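PDB 7BIP: luciferase-like monooxygenase from Streptomyces bottropensis, which probably acts as a monooxygenase in the biosynthesis of the aromatic polyketide rishirilide, inserting oxygen from O2 into its substrate. Local coordinates for residues G328-P331 against F332-A336. Sequence-based numbering, arbitrary orientation.
Sequences GAMP and FEESA
Glu334 reaches back from the first turn of helix 332-345 to the CG-CD rim of Pro331, coming in obliquely from one side. With CG anti to its own carbonyl carbon (chi1 -77°) and the chain extended beyond it, the carboxylate lies by that rim, Glu334 OE2 3.5 Å from Pro331 CG. Its OE1 is held elsewhere, by the hydroxyl of Tyr235. Glu333, bent at chi2, touches the same ring at another corner, its OE1 3.5 Å from Pro331 CB. Met330 comes alongside the root of Glu334, with Met330 CG 3.9 Å from Glu334 CB, and Met330 SD stands 3.4 Å from Ser335 OG. The carbonyl oxygen Pro331 O takes Glu334 N at 3.0 Å, from well above the carbonyl plane, and Ser335 N more weakly at 3.3 Å. A water bridges Met330 O and Ser335 OG, 2.6 Å from the latter, tying the loop to the helix; Val325 O and Lys16 also bond to this serine hydroxyl and to Met330 O, respectively. Phe332 turns its ring off the other way, against helix 18-35, with Ala336 CB over one face toward the rim, 4.0 Å above the ring plane. Pro331 thus sits at the N-cap position, its carbonyl accepting the first backbone bonds of helix 332-345, where the loop after strand 320-324 enters that helix of the luciferase-like TIM-barrel fold.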
loop_
_atom_site.group_PDB
_atom_site.type_symbol
_atom_site.label_atom_id
_atom_site.label_comp_id
_atom_site.label_asym_id
_atom_site.label_seq_id
_atom_site.Cartn_x
_atom_site.Cartn_y
_atom_site.Cartn_z
ATOM N N GLY A 328 -2.319 18.654 -13.439
ATOM C CA GLY A 328 -2.290 19.965 -12.825
ATOM C C GLY A 328 -3.562 20.233 -12.058
ATOM O O GLY A 328 -4.102 19.361 -11.370
ATOM N N ALA A 329 -4.053 21.460 -12.182
ATOM C CA ALA A 329 -5.291 21.868 -11.546
ATOM C C ALA A 329 -6.510 21.603 -12.420
ATOM O O ALA A 329 -7.562 22.208 -12.183
ATOM C CB ALA A 329 -5.226 23.352 -11.168
ATOM N N MET A 330 -6.390 20.731 -13.429
ATOM C CA MET A 330 -7.525 20.372 -14.270
ATOM C C MET A 330 -8.692 19.940 -13.390
ATOM O O MET A 330 -8.538 19.007 -12.584
ATOM C CB MET A 330 -7.188 19.246 -15.249
ATOM C CG MET A 330 -8.432 18.663 -15.949
ATOM S SD MET A 330 -8.134 17.267 -17.057
ATOM C CE MET A 330 -6.686 17.867 -17.923
ATOM N N PRO A 331 -9.842 20.603 -13.485
ATOM C CA PRO A 331 -10.984 20.231 -12.650
ATOM C C PRO A 331 -11.330 18.765 -12.826
ATOM O O PRO A 331 -11.231 18.210 -13.926
ATOM C CB PRO A 331 -12.112 21.135 -13.165
ATOM C CG PRO A 331 -11.418 22.308 -13.768
ATOM C CD PRO A 331 -10.098 21.813 -14.290
ATOM N N PHE A 332 -11.730 18.142 -11.714
ATOM C CA PHE A 332 -12.261 16.789 -11.771
ATOM C C PHE A 332 -13.350 16.679 -12.834
ATOM O O PHE A 332 -13.416 15.686 -13.564
ATOM C CB PHE A 332 -12.796 16.383 -10.392
ATOM C CG PHE A 332 -13.769 15.241 -10.435
ATOM C CD1 PHE A 332 -13.313 13.929 -10.397
ATOM C CD2 PHE A 332 -15.135 15.472 -10.526
ATOM C CE1 PHE A 332 -14.207 12.877 -10.452
ATOM C CE2 PHE A 332 -16.032 14.419 -10.595
ATOM C CZ PHE A 332 -15.570 13.122 -10.553
ATOM N N GLU A 333 -14.207 17.701 -12.945
ATOM C CA GLU A 333 -15.342 17.606 -13.861
ATOM C C GLU A 333 -14.882 17.452 -15.308
ATOM O O GLU A 333 -15.588 16.840 -16.123
ATOM C CB GLU A 333 -16.244 18.840 -13.711
ATOM C CG GLU A 333 -16.973 18.937 -12.371
ATOM C CD GLU A 333 -16.064 19.348 -11.209
ATOM O OE1 GLU A 333 -14.931 19.824 -11.452
ATOM O OE2 GLU A 333 -16.494 19.190 -10.047
ATOM N N GLU A 334 -13.708 17.993 -15.640
ATOM C CA GLU A 334 -13.168 17.875 -16.991
ATOM C C GLU A 334 -12.589 16.487 -17.229
ATOM O O GLU A 334 -12.775 15.910 -18.307
ATOM C CB GLU A 334 -12.113 18.962 -17.230
ATOM C CG GLU A 334 -12.751 20.337 -17.489
ATOM C CD GLU A 334 -11.754 21.478 -17.586
ATOM O OE1 GLU A 334 -10.631 21.274 -18.095
ATOM O OE2 GLU A 334 -12.105 22.593 -17.139
ATOM N N SER A 335 -11.894 15.929 -16.234
ATOM C CA SER A 335 -11.466 14.538 -16.350
ATOM C C SER A 335 -12.667 13.606 -16.496
ATOM O O SER A 335 -12.661 12.671 -17.308
ATOM C CB SER A 335 -10.647 14.145 -15.123
ATOM O OG SER A 335 -9.527 15.011 -14.977
ATOM N N ALA A 336 -13.713 13.855 -15.721
ATOM C CA ALA A 336 -14.897 13.006 -15.780
ATOM C C ALA A 336 -15.614 13.152 -17.118
ATOM O O ALA A 336 -16.111 12.164 -17.673
ATOM C CB ALA A 336 -15.831 13.356 -14.620
HETATM O O HOH W 1 -8.751 16.135 -12.722
#